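Local coordinates for putative ABC transporter, ATP-binding protein ComA (Streptococcus mutans, PDB 3K8U) that probably belongs to the ABC transporters and is represented here by its peptidase domain, a C39-family module of clan CA with a papain-like fold, at residues 6-11 against 22-27; 36-41 against 59-64; 48-53 against 93-98; 82-87 against 133-138. All blocks are in the same frame, centred on the assembly; numbering follows the deposited sequence.

Interaction 1: 6-11 against 22-27; sequences YKLVPQ and LASVAK
With its hydroxyl swung to the side of its own backbone N (chi1 -60°), Ser24 turns OG from helix 17-28 toward the extended chain of 6-11, while a bend at chi3 of Lys7 (-73°) brings the ammonium group down onto the carbonyl of Lys27. The serine makes the central link: Val9 N donates to Ser24 OG at 2.8 Å in an almost straight bond (170°). The same hydroxyl is also hydrogen-bonded to Ala20 O one turn earlier in the helix, so the oxygen accepts one bond and donates another, which together restrict its rotation. Leu8 CD1 packs 3.4 Å from Ser24 OG.

Lys7 NZ reaches Lys27 O at 2.9 Å, coming from above the carbonyl plane rather than along a lone pair. The aliphatic parts of the two lysines cross at about a right angle, Lys7 CD meeting Lys27 CG at 4.0 Å. Val9 adds the apolar share, its CG2 resting 3.9 Å from Ala23 CB and also approaching CD of Lys27.

Water 1 completes the join, donating to Lys7 O at 2.6 Å and to Ser24 O at 2.7 Å; Lys7 O has a further partner in the hydroxyl of Tyr101, on strand 93-104. The extended chain is thus held to both helix and sheet. Helix 17-28 lies against the antiparallel sheet through Val25 and Leu22, which touch Leu138, and 6-11 runs over another side of the helix. A central helix set against such a sheet is the core of the papain-like fold.

Interaction 2: 36-41 against 59-64; sequences AYLREL and KKLGFE
Leu61, directly after helix 51-60, brings its two methyls against Leu38 and Leu41 of helix 35-41. It lies within the Schellman motif that ends its helix, in which Gly62 takes a positive phi (88°) and the chain leaves for strand 63-69. Gly62 N bonds back to Lys59 O at 3.1 Å as part of that ending. Two helices of the papain-like domain meet here, close to the surface.

The apolar contacts run mainly through the two methyls of Leu61. CD1 touches Leu38 CD2 at 3.8 Å, the two side chains crossing at about a right angle. CD2 lies equally close, 3.8 Å, to Leu41 CD2, and it also stands at the edge of the Tyr37 ring, near its plane, 4.2 Å from CE2. Over one face of that ring, toward its rim, sits Leu41 CD1, so Leu41 reaches the tyrosine with one branch and Leu61 with the other. Deeper in, Leu38 continues onto Pro19, Leu22 and Ala23 of helix 17-28, and Tyr33 also touches Leu61.

The polar part is a single bond between a side chain and a helix end. Lys60 is extended beyond CG, and its charge, placed at the last carbonyls of helix 35-41, would probably be stabilised by the helix dipole, although Lys43 NZ lies close by. Lys60 NZ meets Leu41 O at 3.3 Å, in the carbonyl plane and on a lone pair, with a C=O...N angle of 137°.

Interaction 3: 48-53 against 93-98; sequences GTTALG and RLQHYY
Gln95 curls around the carbonyl oxygen of Thr49. CB lies 3.8 Å from Thr49 O and CG 3.9 Å from the same oxygen; a bend at chi2 (-72°) then turns a face of the amide to it, so that the oxygen lies over that face near CD and OE1, with CD at 3.3 Å. OE1 ends 3.1 Å from Thr49 O, a meeting of two acceptors and not a hydrogen bond. On the other branch, NE2 packs 3.9 Å from Thr50 CG2, the glutamine and threonine side chains lying side by side and pointing the same way.

What satisfies Thr49 O is Tyr97, whose OH donates to it at 3.0 Å. The hydroxyl approaches tilted 34° from the carbonyl plane, while the oxygen itself sits at the edge of the tyrosine ring, in its plane. Tyr97 OH is also 3.2 Å from Ala51 N, at too poor an angle for a bond; the hydroxyl simply lies close to the start of helix 51-60. Thr50 caps that helix: its OG1 accepts from Gly53 N at 3.0 Å. Thr49 OG1 is hydrogen-bonded to the hydroxyl of Thr44.

The Tyr97 ring is stacked with His87 of strand 84-90 and touches Val21 of helix 17-28, while Thr49 rests on Pro19. The contact thus sits where the N-terminal end of helix 51-60 meets strand 93-104, with helix 17-28 and strand 84-90 alongside.

Interaction 4: 82-87 against 133-138; sequences YPFIVH and GLAIFL
Strands 84-87 and 134-138 run antiparallel, with 159° between their N-to-C directions and Ile85 and Ile136 as a hydrogen-bonded pair: Ile85 N reaches Ile136 O at 2.9 Å and Ile136 N reaches Ile85 O at 2.7 Å. A longer bond, His87 N to Leu134 O (3.3 Å), continues the ladder. In the other direction, water 2 stands in for a direct link, donating to Pro83 O and accepting from Leu138 N.

On the face of Val86 and Ala135, a non-hydrogen-bonded pair, Phe84 and Phe137 form an offset stack, centroids 4.4 Å apart and planes at 23°. Phe84 CG lies between its backbone N and carbonyl carbon (chi1 59°), which sets the ring beside Phe137, whose CZ lies over the centre of the Phe84 ring. Phe84 CB in turn covers the Phe137 face as a CH-pi contact, 3.9 Å from the centroid, and Phe84 CD1 meets Ala135 CB at 4.0 Å.

The other face carries Ile85 and Ile136, whose CB atoms are 4.1 Å apart. Ile85 packs on Val21 and Ile54, and Ile136 on Val55. Both are inner strands of an antiparallel sheet whose Ile85/Ile136 face helices 17-28 and 51-60 cover, the layout of a papain-like peptidase domain.

How the interactions relate
From the N terminus, interaction 1 closes first, with helix 17-28 returning against 6-11, and it finishes before any other contact opens. Interaction 2 then opens at 36-41, but before 59-64 closes it, 48-53 has begun interaction 3, so the two cross; both use helix 51-60. Interaction 3 in turn crosses interaction 4, because 82-87 comes before 93-98, and 133-138 closes the last loop. No loop lies wholly within another. Interactions 3 and 4 meet in the sheet, where strands 84-90 and 93-104 are neighbours. Helix 17-28 joins interaction 1 to interactions 2 and 4, Ala26 packing on Phe63 and Val25 on Ile85, while Gln11 touches His96 of interaction 3.

Interaction 1: 6-11 against 22-27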
loop_
_atom_site.group_PDB
_atom_site.type_symbol
_atom_site.label_atom_id
_atom_site.label_comp_id
_atom_site.label_asym_id
_atom_site.label_seq_id
_atom_site.Cartn_x
_atom_site.Cartn_y
_atom_site.Cartn_z
ATOM N N TYR A 6 -0.803 11.839 -7.644
ATOM C CA TYR A 6 -0.834 10.641 -6.816
ATOM C C TYR A 6 -2.084 10.568 -5.950
ATOM O O TYR A 6 -2.253 11.341 -5.004
ATOM C CB TYR A 6 0.437 10.577 -5.967
ATOM C CG TYR A 6 1.686 10.738 -6.804
ATOM C CD1 TYR A 6 2.556 11.805 -6.596
ATOM C CD2 TYR A 6 1.968 9.852 -7.843
ATOM C CE1 TYR A 6 3.676 11.989 -7.406
ATOM C CE2 TYR A 6 3.080 10.025 -8.657
ATOM C CZ TYR A 6 3.929 11.095 -8.435
ATOM O OH TYR A 6 5.022 11.277 -9.251
ATOM N N LYS A 7 -2.959 9.630 -6.292
ATOM C CA LYS A 7 -4.209 9.448 -5.570
ATOM C C LYS A 7 -4.056 8.575 -4.332
ATOM O O LYS A 7 -3.492 7.479 -4.382
ATOM C CB LYS A 7 -5.283 8.898 -6.511
ATOM C CG LYS A 7 -5.725 9.917 -7.562
ATOM C CD LYS A 7 -6.665 9.325 -8.604
ATOM C CE LYS A 7 -5.924 8.416 -9.570
ATOM N NZ LYS A 7 -6.802 7.945 -10.679
ATOM N N LEU A 8 -4.526 9.098 -3.206
ATOM C CA LEU A 8 -4.458 8.384 -1.944
ATOM C C LEU A 8 -5.746 8.533 -1.157
ATOM O O LEU A 8 -6.229 9.649 -0.943
ATOM C CB LEU A 8 -3.302 8.907 -1.087
ATOM C CG LEU A 8 -3.259 8.361 0.348
ATOM C CD1 LEU A 8 -2.705 6.941 0.374
ATOM C CD2 LEU A 8 -2.415 9.255 1.198
ATOM N N VAL A 9 -6.304 7.401 -0.750
ATOM C CA VAL A 9 -7.512 7.387 0.059
ATOM C C VAL A 9 -7.002 7.208 1.486
ATOM O O VAL A 9 -6.445 6.162 1.828
ATOM C CB VAL A 9 -8.445 6.215 -0.320
ATOM C CG1 VAL A 9 -9.664 6.199 0.594
ATOM C CG2 VAL A 9 -8.886 6.338 -1.777
ATOM N N PRO A 10 -7.115 8.258 2.316
ATOM C CA PRO A 10 -6.650 8.185 3.701
ATOM C C PRO A 10 -7.574 7.393 4.616
ATOM O O PRO A 10 -8.743 7.181 4.304
ATOM C CB PRO A 10 -6.581 9.655 4.110
ATOM C CG PRO A 10 -7.727 10.259 3.363
ATOM C CD PRO A 10 -7.632 9.604 1.998
ATOM N N GLN A 11 -7.018 6.895 5.714
ATOM C CA GLN A 11 -7.803 6.155 6.692
ATOM C C GLN A 11 -8.321 7.148 7.732
ATOM O O GLN A 11 -7.841 8.284 7.815
ATOM C CB GLN A 11 -6.933 5.102 7.394
ATOM C CG GLN A 11 -5.871 5.689 8.327
ATOM C CD GLN A 11 -4.947 4.633 8.907
ATOM O OE1 GLN A 11 -3.765 4.592 8.584
ATOM N NE2 GLN A 11 -5.486 3.776 9.772
ATOM N N LEU A 22 -5.558 -0.284 -0.451
ATOM C CA LEU A 22 -6.221 -1.011 -1.528
ATOM C C LEU A 22 -7.131 -0.059 -2.307
ATOM O O LEU A 22 -7.134 -0.067 -3.539
ATOM C CB LEU A 22 -7.017 -2.202 -0.983
ATOM C CG LEU A 22 -7.773 -3.052 -2.016
ATOM C CD1 LEU A 22 -6.831 -3.529 -3.115
ATOM C CD2 LEU A 22 -8.431 -4.235 -1.325
ATOM N N ALA A 23 -7.876 0.778 -1.589
ATOM C CA ALA A 23 -8.764 1.751 -2.227
ATOM C C ALA A 23 -7.947 2.729 -3.074
ATOM O O ALA A 23 -8.363 3.122 -4.171
ATOM C CB ALA A 23 -9.572 2.511 -1.172
ATOM N N SER A 24 -6.771 3.096 -2.572
ATOM C CA SER A 24 -5.884 4.022 -3.273
ATOM C C SER A 24 -5.433 3.472 -4.622
ATOM O O SER A 24 -5.532 4.158 -5.645
ATOM C CB SER A 24 -4.659 4.346 -2.411
ATOM O OG SER A 24 -5.036 4.949 -1.185
ATOM N N VAL A 25 -4.934 2.239 -4.622
ATOM C CA VAL A 25 -4.468 1.598 -5.848
ATOM C C VAL A 25 -5.630 1.396 -6.818
ATOM O O VAL A 25 -5.512 1.692 -8.009
ATOM C CB VAL A 25 -3.780 0.247 -5.556
ATOM C CG1 VAL A 25 -3.459 -0.484 -6.858
ATOM C CG2 VAL A 25 -2.495 0.483 -4.766
ATOM N N ALA A 26 -6.761 0.927 -6.295
ATOM C CA ALA A 26 -7.943 0.705 -7.123
ATOM C C ALA A 26 -8.368 2.001 -7.814
ATOM O O ALA A 26 -8.747 1.990 -8.988
ATOM C CB ALA A 26 -9.085 0.147 -6.276
ATOM N N LYS A 27 -8.267 3.115 -7.091
ATOM C CA LYS A 27 -8.632 4.427 -7.617
ATOM C C LYS A 27 -7.717 4.834 -8.772
ATOM O O LYS A 27 -8.145 5.525 -9.699
ATOM C CB LYS A 27 -8.595 5.479 -6.503
ATOM C CG LYS A 27 -9.274 6.788 -6.867
ATOM C CD LYS A 27 -9.426 7.702 -5.662
ATOM C CE LYS A 27 -10.230 8.944 -6.025
ATOM N NZ LYS A 27 -10.477 9.831 -4.853
HETATM O O HOH W 1 -3.225 5.474 -6.045
#

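Interaction 2: 36-41 against 59-64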
loop_
_atom_site.group_PDB
_atom_site.type_symbol
_atom_site.label_atom_id
_atom_site.label_comp_id
_atom_site.label_asym_id
_atom_site.label_seq_id
_atom_site.Cartn_x
_atom_site.Cartn_y
_atom_site.Cartn_z
ATOM N N ALA A 36 -15.325 1.240 4.057
ATOM C CA ALA A 36 -16.227 0.323 4.755
ATOM C C ALA A 36 -16.424 -0.973 3.969
ATOM O O ALA A 36 -16.466 -2.061 4.547
ATOM C CB ALA A 36 -17.576 1.000 5.021
ATOM N N TYR A 37 -16.531 -0.847 2.651
ATOM C CA TYR A 37 -16.716 -2.003 1.775
ATOM C C TYR A 37 -15.459 -2.875 1.728
ATOM O O TYR A 37 -15.539 -4.097 1.859
ATOM C CB TYR A 37 -17.078 -1.531 0.367
ATOM C CG TYR A 37 -17.251 -2.628 -0.661
ATOM C CD1 TYR A 37 -18.316 -3.525 -0.582
ATOM C CD2 TYR A 37 -16.369 -2.746 -1.734
ATOM C CE1 TYR A 37 -18.501 -4.509 -1.551
ATOM C CE2 TYR A 37 -16.541 -3.726 -2.705
ATOM C CZ TYR A 37 -17.609 -4.602 -2.609
ATOM O OH TYR A 37 -17.787 -5.568 -3.572
ATOM N N LEU A 38 -14.304 -2.244 1.541
ATOM C CA LEU A 38 -13.043 -2.979 1.472
ATOM C C LEU A 38 -12.647 -3.576 2.814
ATOM O O LEU A 38 -11.994 -4.617 2.867
ATOM C CB LEU A 38 -11.923 -2.092 0.916
ATOM C CG LEU A 38 -12.143 -1.638 -0.529
ATOM C CD1 LEU A 38 -10.967 -0.803 -0.992
ATOM C CD2 LEU A 38 -12.320 -2.852 -1.431
ATOM N N ARG A 39 -13.067 -2.932 3.899
ATOM C CA ARG A 39 -12.776 -3.421 5.244
ATOM C C ARG A 39 -13.432 -4.791 5.401
ATOM O O ARG A 39 -12.837 -5.723 5.948
ATOM C CB ARG A 39 -13.339 -2.459 6.295
ATOM C CG ARG A 39 -12.979 -2.815 7.735
ATOM C CD ARG A 39 -13.794 -2.004 8.738
ATOM N NE ARG A 39 -13.598 -0.565 8.578
ATOM C CZ ARG A 39 -14.574 0.305 8.330
ATOM N NH1 ARG A 39 -15.830 -0.109 8.206
ATOM N NH2 ARG A 39 -14.296 1.596 8.233
ATOM N N GLU A 40 -14.662 -4.901 4.904
ATOM C CA GLU A 40 -15.415 -6.149 4.967
ATOM C C GLU A 40 -14.826 -7.213 4.034
ATOM O O GLU A 40 -14.648 -8.367 4.434
ATOM C CB GLU A 40 -16.892 -5.887 4.639
ATOM C CG GLU A 40 -17.770 -7.136 4.511
ATOM C CD GLU A 40 -17.757 -8.025 5.746
ATOM O OE1 GLU A 40 -17.581 -7.508 6.872
ATOM O OE2 GLU A 40 -17.933 -9.253 5.586
ATOM N N LEU A 41 -14.488 -6.809 2.811
ATOM C CA LEU A 41 -13.914 -7.719 1.819
ATOM C C LEU A 41 -12.545 -8.274 2.199
ATOM O O LEU A 41 -12.197 -9.394 1.813
ATOM C CB LEU A 41 -13.809 -7.030 0.459
ATOM C CG LEU A 41 -14.861 -7.367 -0.598
ATOM C CD1 LEU A 41 -16.250 -7.009 -0.095
ATOM C CD2 LEU A 41 -14.537 -6.624 -1.885
ATOM N N LYS A 59 -8.317 -9.612 -5.299
ATOM C CA LYS A 59 -8.728 -10.656 -6.240
ATOM C C LYS A 59 -10.241 -10.649 -6.446
ATOM O O LYS A 59 -10.726 -10.899 -7.551
ATOM C CB LYS A 59 -8.265 -12.035 -5.760
ATOM C CG LYS A 59 -6.769 -12.284 -5.909
ATOM C CD LYS A 59 -6.401 -13.702 -5.494
ATOM C CE LYS A 59 -4.913 -13.981 -5.681
ATOM N NZ LYS A 59 -4.483 -13.922 -7.112
ATOM N N LYS A 60 -10.983 -10.364 -5.379
ATOM C CA LYS A 60 -12.440 -10.296 -5.447
ATOM C C LYS A 60 -12.851 -9.070 -6.259
ATOM O O LYS A 60 -13.952 -9.018 -6.806
ATOM C CB LYS A 60 -13.050 -10.206 -4.044
ATOM C CG LYS A 60 -12.857 -11.437 -3.172
ATOM C CD LYS A 60 -13.420 -11.186 -1.781
ATOM C CE LYS A 60 -13.179 -12.358 -0.844
ATOM N NZ LYS A 60 -13.648 -12.049 0.542
ATOM N N LEU A 61 -11.966 -8.077 -6.316
ATOM C CA LEU A 61 -12.225 -6.854 -7.065
ATOM C C LEU A 61 -11.873 -7.014 -8.543
ATOM O O LEU A 61 -12.055 -6.088 -9.331
ATOM C CB LEU A 61 -11.435 -5.685 -6.479
ATOM C CG LEU A 61 -11.733 -5.234 -5.048
ATOM C CD1 LEU A 61 -10.794 -4.097 -4.681
ATOM C CD2 LEU A 61 -13.184 -4.794 -4.917
ATOM N N GLY A 62 -11.355 -8.185 -8.905
ATOM C CA GLY A 62 -10.988 -8.447 -10.286
ATOM C C GLY A 62 -9.573 -8.034 -10.648
ATOM O O GLY A 62 -9.282 -7.752 -11.809
ATOM N N PHE A 63 -8.690 -7.980 -9.654
ATOM C CA PHE A 63 -7.300 -7.606 -9.893
ATOM C C PHE A 63 -6.388 -8.819 -9.846
ATOM O O PHE A 63 -6.602 -9.739 -9.056
ATOM C CB PHE A 63 -6.811 -6.598 -8.843
ATOM C CG PHE A 63 -7.334 -5.207 -9.036
ATOM C CD1 PHE A 63 -6.718 -4.338 -9.929
ATOM C CD2 PHE A 63 -8.434 -4.758 -8.316
ATOM C CE1 PHE A 63 -7.191 -3.040 -10.101
ATOM C CE2 PHE A 63 -8.913 -3.463 -8.480
ATOM C CZ PHE A 63 -8.292 -2.602 -9.374
ATOM N N GLU A 64 -5.396 -8.834 -10.727
ATOM C CA GLU A 64 -4.407 -9.901 -10.749
ATOM C C GLU A 64 -3.412 -9.440 -9.683
ATOM O O GLU A 64 -2.954 -8.298 -9.715
ATOM C CB GLU A 64 -3.727 -9.974 -12.116
ATOM C CG GLU A 64 -2.734 -11.115 -12.248
ATOM C CD GLU A 64 -2.127 -11.206 -13.635
ATOM O OE1 GLU A 64 -0.925 -10.889 -13.782
ATOM O OE2 GLU A 64 -2.850 -11.599 -14.575
#

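Interaction 3: 48-53 against 93-98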
loop_
_atom_site.group_PDB
_atom_site.type_symbol
_atom_site.label_atom_id
_atom_site.label_comp_id
_atom_site.label_asym_id
_atom_site.label_seq_id
_atom_site.Cartn_x
_atom_site.Cartn_y
_atom_site.Cartn_z
ATOM N N GLY A 48 -6.289 -4.933 12.438
ATOM C CA GLY A 48 -6.006 -4.427 11.108
ATOM C C GLY A 48 -6.200 -5.441 9.998
ATOM O O GLY A 48 -7.009 -6.364 10.113
ATOM N N THR A 49 -5.463 -5.256 8.907
ATOM C CA THR A 49 -5.557 -6.145 7.756
ATOM C C THR A 49 -4.245 -6.881 7.547
ATOM O O THR A 49 -3.168 -6.302 7.693
ATOM C CB THR A 49 -5.863 -5.361 6.461
ATOM O OG1 THR A 49 -6.866 -4.375 6.724
ATOM C CG2 THR A 49 -6.360 -6.299 5.366
ATOM N N THR A 50 -4.340 -8.167 7.229
ATOM C CA THR A 50 -3.153 -8.969 6.971
ATOM C C THR A 50 -2.852 -8.823 5.485
ATOM O O THR A 50 -3.694 -8.340 4.720
ATOM C CB THR A 50 -3.386 -10.464 7.290
ATOM O OG1 THR A 50 -4.380 -10.994 6.406
ATOM C CG2 THR A 50 -3.854 -10.640 8.729
ATOM N N ALA A 51 -1.650 -9.217 5.081
ATOM C CA ALA A 51 -1.257 -9.139 3.678
ATOM C C ALA A 51 -2.178 -10.038 2.857
ATOM O O ALA A 51 -2.537 -9.708 1.724
ATOM C CB ALA A 51 0.191 -9.572 3.516
ATOM N N LEU A 52 -2.569 -11.164 3.451
ATOM C CA LEU A 52 -3.460 -12.125 2.803
ATOM C C LEU A 52 -4.823 -11.476 2.562
ATOM O O LEU A 52 -5.433 -11.665 1.509
ATOM C CB LEU A 52 -3.629 -13.363 3.689
ATOM C CG LEU A 52 -3.385 -14.746 3.074
ATOM C CD1 LEU A 52 -4.344 -14.998 1.918
ATOM C CD2 LEU A 52 -1.941 -14.855 2.613
ATOM N N GLY A 53 -5.287 -10.709 3.549
ATOM C CA GLY A 53 -6.563 -10.023 3.446
ATOM C C GLY A 53 -6.583 -9.020 2.306
ATOM O O GLY A 53 -7.576 -8.913 1.583
ATOM N N ARG A 93 2.985 -0.526 15.489
ATOM C CA ARG A 93 2.030 -0.812 14.420
ATOM C C ARG A 93 2.590 -1.893 13.498
ATOM O O ARG A 93 3.443 -1.627 12.651
ATOM C CB ARG A 93 1.696 0.462 13.633
ATOM C CG ARG A 93 0.750 1.407 14.369
ATOM C CD ARG A 93 0.502 2.693 13.590
ATOM N NE ARG A 93 1.649 3.598 13.643
ATOM C CZ ARG A 93 1.777 4.698 12.905
ATOM N NH1 ARG A 93 0.830 5.047 12.042
ATOM N NH2 ARG A 93 2.855 5.460 13.039
ATOM N N LEU A 94 2.116 -3.119 13.699
ATOM C CA LEU A 94 2.559 -4.274 12.923
ATOM C C LEU A 94 1.766 -4.533 11.645
ATOM O O LEU A 94 2.099 -5.444 10.886
ATOM C CB LEU A 94 2.542 -5.528 13.802
ATOM C CG LEU A 94 3.564 -5.585 14.940
ATOM C CD1 LEU A 94 3.252 -6.753 15.861
ATOM C CD2 LEU A 94 4.973 -5.706 14.373
ATOM N N GLN A 95 0.730 -3.730 11.402
ATOM C CA GLN A 95 -0.101 -3.878 10.211
ATOM C C GLN A 95 -0.342 -2.547 9.496
ATOM O O GLN A 95 -1.482 -2.163 9.218
ATOM C CB GLN A 95 -1.441 -4.544 10.560
ATOM C CG GLN A 95 -1.323 -5.970 11.095
ATOM C CD GLN A 95 -0.927 -6.985 10.033
ATOM O OE1 GLN A 95 -0.369 -6.637 8.987
ATOM N NE2 GLN A 95 -1.223 -8.253 10.297
ATOM N N HIS A 96 0.740 -1.832 9.218
ATOM C CA HIS A 96 0.644 -0.561 8.514
ATOM C C HIS A 96 1.201 -0.765 7.109
ATOM O O HIS A 96 2.110 -1.572 6.908
ATOM C CB HIS A 96 1.428 0.537 9.241
ATOM C CG HIS A 96 0.993 1.919 8.868
ATOM N ND1 HIS A 96 -0.125 2.517 9.412
ATOM C CD2 HIS A 96 1.497 2.804 7.977
ATOM C CE1 HIS A 96 -0.293 3.709 8.869
ATOM N NE2 HIS A 96 0.678 3.908 7.996
ATOM N N TYR A 97 0.643 -0.050 6.135
ATOM C CA TYR A 97 1.084 -0.171 4.749
ATOM C C TYR A 97 1.159 1.196 4.095
ATOM O O TYR A 97 0.500 2.136 4.534
ATOM C CB TYR A 97 0.087 -1.015 3.932
ATOM C CG TYR A 97 -0.146 -2.415 4.452
ATOM C CD1 TYR A 97 0.563 -3.497 3.937
ATOM C CD2 TYR A 97 -1.070 -2.654 5.471
ATOM C CE1 TYR A 97 0.364 -4.786 4.429
ATOM C CE2 TYR A 97 -1.276 -3.932 5.967
ATOM C CZ TYR A 97 -0.557 -4.991 5.446
ATOM O OH TYR A 97 -0.754 -6.256 5.949
ATOM N N TYR A 98 1.953 1.286 3.033
ATOM C CA TYR A 98 2.080 2.513 2.249
ATOM C C TYR A 98 1.815 2.136 0.806
ATOM O O TYR A 98 1.896 0.964 0.422
ATOM C CB TYR A 98 3.516 3.051 2.216
ATOM C CG TYR A 98 4.122 3.604 3.479
ATOM C CD1 TYR A 98 3.337 4.051 4.539
ATOM C CD2 TYR A 98 5.509 3.712 3.591
ATOM C CE1 TYR A 98 3.923 4.597 5.682
ATOM C CE2 TYR A 98 6.104 4.251 4.722
ATOM C CZ TYR A 98 5.311 4.693 5.761
ATOM O OH TYR A 98 5.916 5.230 6.871
#

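Interaction 4: 82-87 against 133-138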
loop_
_atom_site.group_PDB
_atom_site.type_symbol
_atom_site.label_atom_id
_atom_site.label_comp_id
_atom_site.label_asym_id
_atom_site.label_seq_id
_atom_site.Cartn_x
_atom_site.Cartn_y
_atom_site.Cartn_z
ATOM N N TYR A 82 4.545 1.176 -11.130
ATOM C CA TYR A 82 3.964 1.855 -9.981
ATOM C C TYR A 82 2.490 2.078 -10.308
ATOM O O TYR A 82 2.113 2.140 -11.478
ATOM C CB TYR A 82 4.641 3.209 -9.762
ATOM C CG TYR A 82 6.098 3.144 -9.373
ATOM C CD1 TYR A 82 6.478 2.938 -8.046
ATOM C CD2 TYR A 82 7.101 3.336 -10.323
ATOM C CE1 TYR A 82 7.822 2.929 -7.673
ATOM C CE2 TYR A 82 8.449 3.327 -9.961
ATOM C CZ TYR A 82 8.799 3.126 -8.639
ATOM O OH TYR A 82 10.125 3.137 -8.278
ATOM N N PRO A 83 1.634 2.192 -9.282
ATOM C CA PRO A 83 1.977 2.121 -7.860
ATOM C C PRO A 83 1.811 0.706 -7.318
ATOM O O PRO A 83 1.272 -0.171 -7.998
ATOM C CB PRO A 83 0.943 3.055 -7.239
ATOM C CG PRO A 83 -0.293 2.700 -8.029
ATOM C CD PRO A 83 0.224 2.600 -9.461
ATOM N N PHE A 84 2.337 0.468 -6.121
ATOM C CA PHE A 84 2.179 -0.827 -5.471
ATOM C C PHE A 84 2.118 -0.645 -3.959
ATOM O O PHE A 84 2.330 0.457 -3.448
ATOM C CB PHE A 84 3.245 -1.845 -5.908
ATOM C CG PHE A 84 4.656 -1.422 -5.641
ATOM C CD1 PHE A 84 5.307 -1.822 -4.476
ATOM C CD2 PHE A 84 5.355 -0.660 -6.573
ATOM C CE1 PHE A 84 6.631 -1.470 -4.247
ATOM C CE2 PHE A 84 6.680 -0.304 -6.355
ATOM C CZ PHE A 84 7.320 -0.708 -5.190
ATOM N N ILE A 85 1.795 -1.719 -3.250
ATOM C CA ILE A 85 1.652 -1.675 -1.798
ATOM C C ILE A 85 2.827 -2.313 -1.068
ATOM O O ILE A 85 3.372 -3.308 -1.529
ATOM C CB ILE A 85 0.346 -2.393 -1.394
ATOM C CG1 ILE A 85 -0.852 -1.672 -2.023
ATOM C CG2 ILE A 85 0.207 -2.472 0.127
ATOM C CD1 ILE A 85 -2.140 -2.473 -1.999
ATOM N N VAL A 86 3.231 -1.715 0.053
ATOM C CA VAL A 86 4.319 -2.261 0.867
ATOM C C VAL A 86 3.928 -2.318 2.335
ATOM O O VAL A 86 3.134 -1.501 2.813
ATOM C CB VAL A 86 5.645 -1.451 0.737
ATOM C CG1 VAL A 86 6.221 -1.602 -0.664
ATOM C CG2 VAL A 86 5.425 0.022 1.080
ATOM N N HIS A 87 4.488 -3.295 3.043
ATOM C CA HIS A 87 4.230 -3.476 4.467
ATOM C C HIS A 87 5.365 -2.798 5.230
ATOM O O HIS A 87 6.545 -3.106 5.015
ATOM C CB HIS A 87 4.184 -4.976 4.797
ATOM C CG HIS A 87 3.825 -5.282 6.220
ATOM N ND1 HIS A 87 4.150 -6.478 6.825
ATOM C CD2 HIS A 87 3.172 -4.554 7.156
ATOM C CE1 HIS A 87 3.714 -6.472 8.072
ATOM N NE2 HIS A 87 3.117 -5.316 8.298
ATOM N N GLY A 133 10.060 -5.647 3.434
ATOM C CA GLY A 133 10.487 -6.233 2.179
ATOM C C GLY A 133 9.287 -6.731 1.383
ATOM O O GLY A 133 9.395 -6.991 0.186
ATOM N N LEU A 134 8.136 -6.856 2.042
ATOM C CA LEU A 134 6.928 -7.325 1.374
ATOM C C LEU A 134 6.329 -6.259 0.470
ATOM O O LEU A 134 6.116 -5.116 0.891
ATOM C CB LEU A 134 5.870 -7.779 2.390
ATOM C CG LEU A 134 4.562 -8.291 1.764
ATOM C CD1 LEU A 134 4.806 -9.618 1.062
ATOM C CD2 LEU A 134 3.490 -8.452 2.826
ATOM N N ALA A 135 6.074 -6.639 -0.779
ATOM C CA ALA A 135 5.475 -5.739 -1.760
ATOM C C ALA A 135 4.332 -6.481 -2.443
ATOM O O ALA A 135 4.461 -7.657 -2.781
ATOM C CB ALA A 135 6.510 -5.300 -2.794
ATOM N N ILE A 136 3.201 -5.802 -2.594
ATOM C CA ILE A 136 2.033 -6.389 -3.238
ATOM C C ILE A 136 1.735 -5.578 -4.486
ATOM O O ILE A 136 1.514 -4.366 -4.416
ATOM C CB ILE A 136 0.800 -6.391 -2.296
ATOM C CG1 ILE A 136 1.110 -7.203 -1.034
ATOM C CG2 ILE A 136 -0.423 -6.987 -3.017
ATOM C CD1 ILE A 136 0.085 -7.054 0.075
ATOM N N PHE A 137 1.774 -6.257 -5.630
ATOM C CA PHE A 137 1.508 -5.645 -6.925
ATOM C C PHE A 137 0.133 -6.069 -7.428
ATOM O O PHE A 137 -0.231 -7.246 -7.344
ATOM C CB PHE A 137 2.585 -6.059 -7.937
ATOM C CG PHE A 137 3.946 -5.475 -7.654
ATOM C CD1 PHE A 137 4.371 -4.325 -8.310
ATOM C CD2 PHE A 137 4.787 -6.057 -6.712
ATOM C CE1 PHE A 137 5.611 -3.759 -8.031
ATOM C CE2 PHE A 137 6.031 -5.500 -6.425
ATOM C CZ PHE A 137 6.443 -4.346 -7.083
ATOM N N LEU A 138 -0.632 -5.105 -7.935
ATOM C CA LEU A 138 -1.972 -5.370 -8.451
ATOM C C LEU A 138 -2.087 -4.880 -9.889
ATOM O O LEU A 138 -1.479 -3.878 -10.265
ATOM C CB LEU A 138 -3.031 -4.659 -7.605
ATOM C CG LEU A 138 -2.963 -4.732 -6.080
ATOM C CD1 LEU A 138 -4.136 -3.970 -5.497
ATOM C CD2 LEU A 138 -2.977 -6.169 -5.605
HETATM O O HOH W 2 -0.087 -2.408 -8.208
#